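Local coordinates for protein DNA ligase (Aquifex aeolicus, PDB 3QWU) that probably joins nucleic acid strands as an ATP-dependent ligase, and binds adenosine and calcium ions, at residues Glu79-Tyr84 and Cys130-Gly135; Pro113-Leu118 and Glu150-Phe155; Leu154-Phe159 and Tyr180-Val185. One frame throughout, in Å; residues are numbered along the deposited sequence.

Contact 1 of 3, residues Glu79-Tyr84 and Cys130-Gly135; sequences EKVDGY and CAEVAG. With CA (calcium ion), chain D; ADN (adenosine), chain C.
Tyr84 carries CG between its backbone N and carbonyl carbon (chi1 67°), which lays the ring alongside Val133, while Glu132 keeps CG anti to N and bends at chi2 (72°) to bring its carboxylate to the ribose. One face of the Tyr84 ring takes the CB of Val133 in a CH-pi contact, off-centre toward the rim, with CE2 of Tyr84 3.4 Å from CB of Val133. The ring hydroxyl is held by Thr108. With an alanine here, the CH-pi cover over Val133 CB would probably be lost, and Thr108 OG1 would lose the hydroxyl it bonds. Between the backbones, Tyr84 N donates to Val133 O and Val133 N to Tyr84 O, each 2.9 Å, making an antiparallel hydrogen-bonded pair. Gly83 CA lies 3.2 Å from Val133 O, where a side chain would collide. Beyond it, the methyl CG1 of Val81 rests on Ala134 CB at 3.8 Å.

Both segments serve ligands. Glu132 OE1 accepts from the ribose O2' at 2.6 Å, Glu79 O accepts a hydrogen bond from adenine N6, and Lys80 NZ donates to O4' at 2.8 Å. Asp82 OD2 binds the calcium ion at 2.6 Å, with Glu143 and Asp239 completing the protein ligands. Lys80-Val81-Asp82-Gly83 matches the KxDG signature motif of the covalent nucleotidyltransferases, here beside the nucleoside pocket.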
loop_
_atom_site.group_PDB
_atom_site.type_symbol
_atom_site.label_atom_id
_atom_site.label_comp_id
_atom_site.label_asym_id
_atom_site.label_seq_id
_atom_site.Cartn_x
_atom_site.Cartn_y
_atom_site.Cartn_z
ATOM N N GLU A 79 -26.016 4.547 -13.746
ATOM C CA GLU A 79 -24.685 5.120 -13.820
ATOM C C GLU A 79 -24.215 5.486 -12.417
ATOM O O GLU A 79 -24.968 6.042 -11.628
ATOM C CB GLU A 79 -24.617 6.371 -14.692
ATOM C CG GLU A 79 -23.173 6.979 -14.678
ATOM C CD GLU A 79 -23.026 8.311 -15.434
ATOM O OE1 GLU A 79 -24.042 8.821 -15.922
ATOM O OE2 GLU A 79 -21.896 8.842 -15.539
ATOM N N LYS A 80 -22.963 5.141 -12.141
ATOM C CA LYS A 80 -22.299 5.529 -10.939
ATOM C C LYS A 80 -21.533 6.848 -11.245
ATOM O O LYS A 80 -20.616 6.924 -12.086
ATOM C CB LYS A 80 -21.353 4.410 -10.438
ATOM C CG LYS A 80 -20.973 4.655 -8.982
ATOM C CD LYS A 80 -19.916 3.759 -8.395
ATOM C CE LYS A 80 -19.335 4.421 -7.050
ATOM N NZ LYS A 80 -19.196 6.002 -7.044
ATOM N N VAL A 81 -21.985 7.916 -10.623
ATOM C CA VAL A 81 -21.459 9.244 -10.910
ATOM C C VAL A 81 -20.396 9.526 -9.844
ATOM O O VAL A 81 -20.596 9.305 -8.639
ATOM C CB VAL A 81 -22.581 10.333 -10.872
ATOM C CG1 VAL A 81 -21.956 11.723 -10.880
ATOM C CG2 VAL A 81 -23.522 10.185 -12.037
ATOM N N ASP A 82 -19.266 10.006 -10.311
ATOM C CA ASP A 82 -18.117 10.233 -9.466
ATOM C C ASP A 82 -18.167 11.647 -8.890
ATOM O O ASP A 82 -17.755 12.614 -9.519
ATOM C CB ASP A 82 -16.844 10.000 -10.254
ATOM C CG ASP A 82 -15.595 10.056 -9.372
ATOM O OD1 ASP A 82 -15.677 9.881 -8.128
ATOM O OD2 ASP A 82 -14.498 10.249 -9.924
ATOM N N GLY A 83 -18.700 11.745 -7.680
ATOM C CA GLY A 83 -18.779 13.011 -6.965
ATOM C C GLY A 83 -18.768 12.646 -5.492
ATOM O O GLY A 83 -18.036 11.753 -5.089
ATOM N N TYR A 84 -19.607 13.290 -4.687
ATOM C CA TYR A 84 -19.777 12.893 -3.305
ATOM C C TYR A 84 -21.250 12.682 -2.963
ATOM O O TYR A 84 -22.147 13.231 -3.545
ATOM C CB TYR A 84 -19.084 13.877 -2.362
ATOM C CG TYR A 84 -19.729 15.279 -2.334
ATOM C CD1 TYR A 84 -20.616 15.634 -1.318
ATOM C CD2 TYR A 84 -19.451 16.239 -3.322
ATOM C CE1 TYR A 84 -21.201 16.905 -1.279
ATOM C CE2 TYR A 84 -20.050 17.526 -3.294
ATOM C CZ TYR A 84 -20.912 17.840 -2.252
ATOM O OH TYR A 84 -21.516 19.053 -2.193
ATOM N N CYS A 130 -31.384 10.796 -1.764
ATOM C CA CYS A 130 -30.013 10.340 -1.865
ATOM C C CYS A 130 -29.514 10.698 -3.289
ATOM O O CYS A 130 -30.033 10.197 -4.287
ATOM C CB CYS A 130 -29.944 8.836 -1.621
ATOM S SG CYS A 130 -30.480 8.333 0.010
ATOM N N ALA A 131 -28.500 11.555 -3.339
ATOM C CA ALA A 131 -27.960 12.079 -4.585
ATOM C C ALA A 131 -26.450 12.230 -4.529
ATOM O O ALA A 131 -25.864 12.427 -3.457
ATOM C CB ALA A 131 -28.585 13.447 -4.913
ATOM N N GLU A 132 -25.851 12.165 -5.706
ATOM C CA GLU A 132 -24.441 12.504 -5.902
ATOM C C GLU A 132 -24.348 13.955 -6.331
ATOM O O GLU A 132 -25.034 14.355 -7.275
ATOM C CB GLU A 132 -23.856 11.653 -7.016
ATOM C CG GLU A 132 -22.335 11.522 -6.964
ATOM C CD GLU A 132 -21.830 10.622 -5.819
ATOM O OE1 GLU A 132 -22.691 10.112 -5.084
ATOM O OE2 GLU A 132 -20.597 10.443 -5.667
ATOM N N VAL A 133 -23.512 14.742 -5.640
ATOM C CA VAL A 133 -23.118 16.058 -6.106
ATOM C C VAL A 133 -21.755 15.972 -6.817
ATOM O O VAL A 133 -20.801 15.376 -6.300
ATOM C CB VAL A 133 -23.004 17.026 -4.958
ATOM C CG1 VAL A 133 -22.657 18.402 -5.481
ATOM C CG2 VAL A 133 -24.298 17.088 -4.192
ATOM N N ALA A 134 -21.647 16.598 -7.989
ATOM C CA ALA A 134 -20.487 16.384 -8.857
ATOM C C ALA A 134 -20.221 17.593 -9.716
ATOM O O ALA A 134 -21.172 18.346 -10.111
ATOM C CB ALA A 134 -20.686 15.130 -9.738
ATOM N N GLY A 135 -18.953 17.773 -10.043
ATOM C CA GLY A 135 -18.528 18.938 -10.833
ATOM C C GLY A 135 -17.124 19.428 -10.507
ATOM O O GLY A 135 -16.540 19.071 -9.500
HETATM CA CA CA D . -12.604 8.484 -10.077
HETATM O "O5'" ADN C . -20.690 3.482 -2.373
HETATM C "C5'" ADN C . -21.021 3.866 -3.708
HETATM C "C4'" ADN C . -21.128 5.383 -3.791
HETATM O "O4'" ADN C . -21.270 5.837 -5.172
HETATM C "C3'" ADN C . -22.365 5.880 -3.056
HETATM O "O3'" ADN C . -22.169 6.173 -1.675
HETATM C "C2'" ADN C . -22.800 7.104 -3.855
HETATM O "O2'" ADN C . -22.391 8.300 -3.214
HETATM C "C1'" ADN C . -22.131 6.993 -5.223
HETATM N N9 ADN C . -23.074 6.807 -6.338
HETATM C C8 ADN C . -22.936 7.407 -7.543
HETATM N N7 ADN C . -23.928 7.068 -8.400
HETATM C C5 ADN C . -24.704 6.192 -7.711
HETATM C C6 ADN C . -25.901 5.412 -8.042
HETATM N N6 ADN C . -26.427 5.561 -9.290
HETATM N N1 ADN C . -26.461 4.632 -7.066
HETATM C C2 ADN C . -25.880 4.522 -5.836
HETATM N N3 ADN C . -24.747 5.192 -5.480
HETATM C C4 ADN C . -24.150 6.028 -6.358
HETATM O O HOH W 1 -17.225 15.457 -9.144
HETATM O O HOH W 2 -13.127 8.819 -7.812
HETATM O O HOH W 3 -13.177 6.540 -9.120
#

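Contact 2 of 3, residues Pro113-Leu118 and Glu150-Phe155; sequences PDLIDL and EDVQLF
Leu115 and Ile116 both pack against Leu154; no direct hydrogen bond joins the two segments, and the side-chain contacts are apolar. CB of Leu115 sits 4.1 Å from CD1 of Leu154, and the same methyl is also flanked by CG2 of Ile116. The other branch, CD2 of Leu154, meets CD1 of Ile116 at 3.9 Å, the two side chains crossing obliquely. Ile116 reaches that far because its chain is fully extended, CG1 anti to the backbone N (chi1 -173°) and CD1 continuing the line. Leu115 spends its own branch elsewhere: CD2 lies 3.8 Å from CG2 of Val152 and 3.6 Å from Val152 O, so one leucine spans two residues of the opposing chain.

The arrangement joins the C-terminal end of helix 106-115 to the start of strand 153-161, an outermost strand of the four-stranded antiparallel sheet in the nucleotidyltransferase domain. As the helix stops, Leu115 O turns to a bridging water. That water donates to Leu115 O at 2.7 Å and accepts from Leu154 N at 3.0 Å, a polar link beside the leucine contacts that satisfies both backbone groups.

A second shell sets the positions of both chains. Gln153 and Phe155 are hydrogen-bonded through their backbones to Ala134 and Glu132 of the neighbouring strand, while Leu154 and Ile116 continue onto Ala131 and Ile129. At the periphery Asp114 OD2 and Asp151 OD2 stand 6.0 Å apart, and Arg111 makes a salt bridge to each, an arrangement that probably offsets their like charges; Tyr343 OH is a further partner of Asp114.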
loop_
_atom_site.group_PDB
_atom_site.type_symbol
_atom_site.label_atom_id
_atom_site.label_comp_id
_atom_site.label_asym_id
_atom_site.label_seq_id
_atom_site.Cartn_x
_atom_site.Cartn_y
_atom_site.Cartn_z
ATOM N N PRO A 113 -30.848 25.315 -3.237
ATOM C CA PRO A 113 -31.783 25.991 -4.164
ATOM C C PRO A 113 -31.312 26.136 -5.608
ATOM O O PRO A 113 -32.106 26.145 -6.538
ATOM C CB PRO A 113 -31.999 27.368 -3.507
ATOM C CG PRO A 113 -31.622 27.135 -1.989
ATOM C CD PRO A 113 -30.481 26.163 -2.087
ATOM N N ASP A 114 -30.022 26.200 -5.815
ATOM C CA ASP A 114 -29.486 26.091 -7.151
ATOM C C ASP A 114 -29.393 24.677 -7.676
ATOM O O ASP A 114 -29.357 24.481 -8.896
ATOM C CB ASP A 114 -28.115 26.715 -7.173
ATOM C CG ASP A 114 -28.161 28.170 -6.843
ATOM O OD1 ASP A 114 -29.112 28.819 -7.320
ATOM O OD2 ASP A 114 -27.285 28.656 -6.115
ATOM N N LEU A 115 -29.322 23.684 -6.788
ATOM C CA LEU A 115 -29.071 22.320 -7.209
ATOM C C LEU A 115 -30.340 21.502 -7.533
ATOM O O LEU A 115 -30.329 20.629 -8.434
ATOM C CB LEU A 115 -28.240 21.602 -6.161
ATOM C CG LEU A 115 -26.812 22.155 -5.932
ATOM C CD1 LEU A 115 -26.238 21.481 -4.711
ATOM C CD2 LEU A 115 -25.902 21.938 -7.111
ATOM N N ILE A 116 -31.427 21.782 -6.827
ATOM C CA ILE A 116 -32.594 20.917 -6.861
ATOM C C ILE A 116 -33.797 21.627 -6.252
ATOM O O ILE A 116 -33.698 22.348 -5.258
ATOM C CB ILE A 116 -32.321 19.598 -6.126
ATOM C CG1 ILE A 116 -33.494 18.646 -6.321
ATOM C CG2 ILE A 116 -32.069 19.810 -4.601
ATOM C CD1 ILE A 116 -33.306 17.295 -5.701
ATOM N N ASP A 117 -34.938 21.444 -6.889
ATOM C CA ASP A 117 -36.210 21.965 -6.419
ATOM C C ASP A 117 -36.772 20.974 -5.362
ATOM O O ASP A 117 -36.941 19.786 -5.644
ATOM C CB ASP A 117 -37.118 22.131 -7.648
ATOM C CG ASP A 117 -38.594 22.394 -7.313
ATOM O OD1 ASP A 117 -38.939 22.899 -6.194
ATOM O OD2 ASP A 117 -39.420 22.070 -8.223
ATOM N N LEU A 118 -37.109 21.494 -4.183
ATOM C CA LEU A 118 -37.465 20.692 -3.035
ATOM C C LEU A 118 -38.960 20.735 -2.626
ATOM O O LEU A 118 -39.317 20.367 -1.493
ATOM C CB LEU A 118 -36.536 21.056 -1.873
ATOM C CG LEU A 118 -35.117 20.463 -2.082
ATOM C CD1 LEU A 118 -34.152 20.928 -0.972
ATOM C CD2 LEU A 118 -35.122 18.887 -2.177
ATOM N N GLU A 150 -18.934 23.007 -15.271
ATOM C CA GLU A 150 -18.681 24.000 -14.248
ATOM C C GLU A 150 -19.613 23.921 -13.064
ATOM O O GLU A 150 -20.630 23.244 -13.082
ATOM C CB GLU A 150 -18.705 25.437 -14.850
ATOM C CG GLU A 150 -20.090 26.026 -15.133
ATOM C CD GLU A 150 -20.503 25.921 -16.608
ATOM O OE1 GLU A 150 -19.708 26.353 -17.487
ATOM O OE2 GLU A 150 -21.616 25.422 -16.892
ATOM N N ASP A 151 -19.237 24.640 -12.016
ATOM C CA ASP A 151 -20.004 24.679 -10.772
ATOM C C ASP A 151 -20.203 23.230 -10.316
ATOM O O ASP A 151 -19.242 22.466 -10.318
ATOM C CB ASP A 151 -21.329 25.437 -10.998
ATOM C CG ASP A 151 -21.960 25.937 -9.706
ATOM O OD1 ASP A 151 -21.275 26.025 -8.652
ATOM O OD2 ASP A 151 -23.155 26.281 -9.755
ATOM N N VAL A 152 -21.431 22.865 -9.941
ATOM C CA VAL A 152 -21.767 21.531 -9.487
ATOM C C VAL A 152 -23.206 21.288 -9.859
ATOM O O VAL A 152 -23.980 22.230 -10.097
ATOM C CB VAL A 152 -21.676 21.408 -7.962
ATOM C CG1 VAL A 152 -20.288 21.127 -7.555
ATOM C CG2 VAL A 152 -22.159 22.689 -7.323
ATOM N N GLN A 153 -23.563 20.002 -9.864
ATOM C CA GLN A 153 -24.862 19.518 -10.300
ATOM C C GLN A 153 -25.141 18.331 -9.412
ATOM O O GLN A 153 -24.218 17.750 -8.848
ATOM C CB GLN A 153 -24.837 19.079 -11.763
ATOM C CG GLN A 153 -25.040 20.224 -12.761
ATOM C CD GLN A 153 -25.029 19.729 -14.217
ATOM O OE1 GLN A 153 -25.553 18.654 -14.508
ATOM N NE2 GLN A 153 -24.390 20.497 -15.124
ATOM N N LEU A 154 -26.412 17.986 -9.310
ATOM C CA LEU A 154 -26.843 17.014 -8.375
ATOM C C LEU A 154 -27.624 15.971 -9.148
ATOM O O LEU A 154 -28.337 16.295 -10.048
ATOM C CB LEU A 154 -27.640 17.707 -7.305
ATOM C CG LEU A 154 -28.367 16.872 -6.293
ATOM C CD1 LEU A 154 -28.537 17.694 -5.032
ATOM C CD2 LEU A 154 -29.671 16.473 -6.928
ATOM N N PHE A 155 -27.428 14.716 -8.807
ATOM C CA PHE A 155 -28.078 13.624 -9.455
ATOM C C PHE A 155 -28.640 12.643 -8.441
ATOM O O PHE A 155 -27.875 11.940 -7.787
ATOM C CB PHE A 155 -27.061 12.930 -10.352
ATOM C CG PHE A 155 -26.498 13.824 -11.459
ATOM C CD1 PHE A 155 -27.172 14.005 -12.632
ATOM C CD2 PHE A 155 -25.307 14.474 -11.305
ATOM C CE1 PHE A 155 -26.645 14.856 -13.674
ATOM C CE2 PHE A 155 -24.791 15.297 -12.342
ATOM C CZ PHE A 155 -25.501 15.497 -13.493
HETATM O O HOH W 4 -28.300 20.208 -10.132
#

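Contact 3 of 3, residues Leu154-Phe159 and Tyr180-Val185; sequences LFVFDF and YNLPHV. With ADN (adenosine), chain C.
One wall of the adenosine pocket is built where Phe157 and Val185 meet, CB of the phenylalanine 3.7 Å from CG2 of the valine. Phe157 CG stands between the backbone N and the carbonyl carbon (chi1 59°), which presents a ring face to the adenine: N3 lies 3.6 Å above the ring plane, over its centre. CG1 of Val185 comes to the edge of the same ring, and CG2 approaches adenine N6 at 3.5 Å.

Backbone bonds next to this pair join the two segments. Val156 uses both its backbone groups on one edge of the strand, N donating to Pro183 O at 2.9 Å and O accepting from Val185 N at 3.0 Å, bridging Val156 to His184 in an irregular segment almost at right angles to it. On the strand's other flank Phe157 and Asp158 both face Cys130, a classic beta bulge in the four-stranded antiparallel sheet.

Away from the nucleoside, Pro183 CB presses against Leu154 O at 3.2 Å. The Phe155 ring turns an edge to His184, CD1 lying 3.5 Å from the carbonyl O. Leu182 CD1 lies in the plane of the Phe159 ring, 4.0 Å from CZ, and Ile120 backs both residues.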
loop_
_atom_site.group_PDB
_atom_site.type_symbol
_atom_site.label_atom_id
_atom_site.label_comp_id
_atom_site.label_asym_id
_atom_site.label_seq_id
_atom_site.Cartn_x
_atom_site.Cartn_y
_atom_site.Cartn_z
ATOM N N LEU A 154 -26.412 17.986 -9.310
ATOM C CA LEU A 154 -26.843 17.014 -8.375
ATOM C C LEU A 154 -27.624 15.971 -9.148
ATOM O O LEU A 154 -28.337 16.295 -10.048
ATOM C CB LEU A 154 -27.640 17.707 -7.305
ATOM C CG LEU A 154 -28.367 16.872 -6.293
ATOM C CD1 LEU A 154 -28.537 17.694 -5.032
ATOM C CD2 LEU A 154 -29.671 16.473 -6.928
ATOM N N PHE A 155 -27.428 14.716 -8.807
ATOM C CA PHE A 155 -28.078 13.624 -9.455
ATOM C C PHE A 155 -28.640 12.643 -8.441
ATOM O O PHE A 155 -27.875 11.940 -7.787
ATOM C CB PHE A 155 -27.061 12.930 -10.352
ATOM C CG PHE A 155 -26.498 13.824 -11.459
ATOM C CD1 PHE A 155 -27.172 14.005 -12.632
ATOM C CD2 PHE A 155 -25.307 14.474 -11.305
ATOM C CE1 PHE A 155 -26.645 14.856 -13.674
ATOM C CE2 PHE A 155 -24.791 15.297 -12.342
ATOM C CZ PHE A 155 -25.501 15.497 -13.493
ATOM N N VAL A 156 -29.972 12.622 -8.291
ATOM C CA VAL A 156 -30.658 11.661 -7.455
ATOM C C VAL A 156 -30.461 10.204 -7.962
ATOM O O VAL A 156 -30.529 9.936 -9.167
ATOM C CB VAL A 156 -32.216 11.966 -7.420
ATOM C CG1 VAL A 156 -32.961 10.918 -6.542
ATOM C CG2 VAL A 156 -32.496 13.373 -6.950
ATOM N N PHE A 157 -30.155 9.293 -7.037
ATOM C CA PHE A 157 -30.060 7.863 -7.311
ATOM C C PHE A 157 -30.846 7.013 -6.306
ATOM O O PHE A 157 -31.001 5.782 -6.493
ATOM C CB PHE A 157 -28.582 7.414 -7.341
ATOM C CG PHE A 157 -27.819 7.671 -6.070
ATOM C CD1 PHE A 157 -28.045 6.941 -4.937
ATOM C CD2 PHE A 157 -26.870 8.672 -6.002
ATOM C CE1 PHE A 157 -27.311 7.250 -3.753
ATOM C CE2 PHE A 157 -26.182 8.952 -4.829
ATOM C CZ PHE A 157 -26.417 8.257 -3.717
ATOM N N ASP A 158 -31.320 7.613 -5.213
ATOM C CA ASP A 158 -32.135 6.838 -4.263
ATOM C C ASP A 158 -33.046 7.746 -3.410
ATOM O O ASP A 158 -32.839 8.973 -3.338
ATOM C CB ASP A 158 -31.229 5.900 -3.381
ATOM C CG ASP A 158 -30.965 4.484 -4.034
ATOM O OD1 ASP A 158 -31.946 3.858 -4.548
ATOM O OD2 ASP A 158 -29.792 3.997 -4.010
ATOM N N PHE A 159 -34.082 7.145 -2.834
ATOM C CA PHE A 159 -34.811 7.765 -1.740
ATOM C C PHE A 159 -34.800 6.813 -0.571
ATOM O O PHE A 159 -34.919 5.600 -0.734
ATOM C CB PHE A 159 -36.274 8.050 -2.083
ATOM C CG PHE A 159 -36.475 9.065 -3.170
ATOM C CD1 PHE A 159 -36.439 10.399 -2.890
ATOM C CD2 PHE A 159 -36.750 8.667 -4.472
ATOM C CE1 PHE A 159 -36.640 11.314 -3.891
ATOM C CE2 PHE A 159 -36.963 9.612 -5.489
ATOM C CZ PHE A 159 -36.871 10.914 -5.204
ATOM N N TYR A 180 -41.764 15.192 -10.096
ATOM C CA TYR A 180 -41.176 16.437 -9.617
ATOM C C TYR A 180 -40.029 16.947 -10.476
ATOM O O TYR A 180 -39.394 17.977 -10.169
ATOM C CB TYR A 180 -40.705 16.231 -8.188
ATOM C CG TYR A 180 -41.862 16.034 -7.233
ATOM C CD1 TYR A 180 -42.126 14.796 -6.639
ATOM C CD2 TYR A 180 -42.710 17.097 -6.924
ATOM C CE1 TYR A 180 -43.212 14.652 -5.754
ATOM C CE2 TYR A 180 -43.749 16.963 -6.056
ATOM C CZ TYR A 180 -44.011 15.756 -5.481
ATOM O OH TYR A 180 -45.079 15.682 -4.663
ATOM N N ASN A 181 -39.750 16.183 -11.528
ATOM C CA ASN A 181 -38.757 16.528 -12.516
ATOM C C ASN A 181 -37.348 16.668 -12.002
ATOM O O ASN A 181 -36.632 17.564 -12.388
ATOM C CB ASN A 181 -39.154 17.829 -13.141
ATOM C CG ASN A 181 -38.934 17.807 -14.584
ATOM O OD1 ASN A 181 -39.798 17.294 -15.362
ATOM N ND2 ASN A 181 -37.772 18.316 -15.001
ATOM N N LEU A 182 -36.935 15.745 -11.159
ATOM C CA LEU A 182 -35.623 15.819 -10.535
ATOM C C LEU A 182 -34.495 15.415 -11.504
ATOM O O LEU A 182 -34.694 14.615 -12.388
ATOM C CB LEU A 182 -35.624 14.942 -9.274
ATOM C CG LEU A 182 -36.725 15.327 -8.250
ATOM C CD1 LEU A 182 -36.708 14.434 -7.015
ATOM C CD2 LEU A 182 -36.574 16.817 -7.854
ATOM N N PRO A 183 -33.313 16.002 -11.338
ATOM C CA PRO A 183 -32.139 15.486 -12.034
ATOM C C PRO A 183 -31.751 14.131 -11.422
ATOM O O PRO A 183 -31.776 13.979 -10.184
ATOM C CB PRO A 183 -31.069 16.549 -11.748
ATOM C CG PRO A 183 -31.495 17.213 -10.430
ATOM C CD PRO A 183 -32.989 17.021 -10.316
ATOM N N HIS A 184 -31.410 13.157 -12.263
ATOM C CA HIS A 184 -31.205 11.775 -11.816
ATOM C C HIS A 184 -30.011 11.138 -12.530
ATOM O O HIS A 184 -29.557 11.624 -13.558
ATOM C CB HIS A 184 -32.450 10.964 -12.143
ATOM C CG HIS A 184 -32.785 11.013 -13.602
ATOM N ND1 HIS A 184 -33.732 11.872 -14.116
ATOM C CD2 HIS A 184 -32.212 10.401 -14.666
ATOM C CE1 HIS A 184 -33.757 11.748 -15.435
ATOM N NE2 HIS A 184 -32.844 10.861 -15.793
ATOM N N VAL A 185 -29.512 10.034 -11.978
ATOM C CA VAL A 185 -28.405 9.297 -12.611
ATOM C C VAL A 185 -29.004 8.668 -13.854
ATOM O O VAL A 185 -30.213 8.442 -13.883
ATOM C CB VAL A 185 -27.794 8.248 -11.628
ATOM C CG1 VAL A 185 -27.087 8.960 -10.450
ATOM C CG2 VAL A 185 -28.863 7.293 -11.074
HETATM O "O5'" ADN C . -20.690 3.482 -2.373
HETATM C "C5'" ADN C . -21.021 3.866 -3.708
HETATM C "C4'" ADN C . -21.128 5.383 -3.791
HETATM O "O4'" ADN C . -21.270 5.837 -5.172
HETATM C "C3'" ADN C . -22.365 5.880 -3.056
HETATM O "O3'" ADN C . -22.169 6.173 -1.675
HETATM C "C2'" ADN C . -22.800 7.104 -3.855
HETATM O "O2'" ADN C . -22.391 8.300 -3.214
HETATM C "C1'" ADN C . -22.131 6.993 -5.223
HETATM N N9 ADN C . -23.074 6.807 -6.338
HETATM C C8 ADN C . -22.936 7.407 -7.543
HETATM N N7 ADN C . -23.928 7.068 -8.400
HETATM C C5 ADN C . -24.704 6.192 -7.711
HETATM C C6 ADN C . -25.901 5.412 -8.042
HETATM N N6 ADN C . -26.427 5.561 -9.290
HETATM N N1 ADN C . -26.461 4.632 -7.066
HETATM C C2 ADN C . -25.880 4.522 -5.836
HETATM N N3 ADN C . -24.747 5.192 -5.480
HETATM C C4 ADN C . -24.150 6.028 -6.358
#

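In the fold
From the N terminus, the chain passes 79-84, then the end of helix 106-115, and on reaching 130-135 closes the loop of contact 1. Contact 2 opens within that loop, at 113-118, and closes after it, at 150-155, so the two cross. Contact 3 starts on the strand where contact 2 ends and closes a shorter loop at 180-185, following contact 1 in series. Strands 127-134 and 153-161 are neighbours in one sheet, and a probable hydrogen bond from Cys130 N to Asp158 O joins contacts 1 and 3. Contact 2 ties a helix end to this sheet; contacts 1 and 3 supply different parts of the adenosine pocket. Leu182 packs on Ile116, bringing contacts 2 and 3 together.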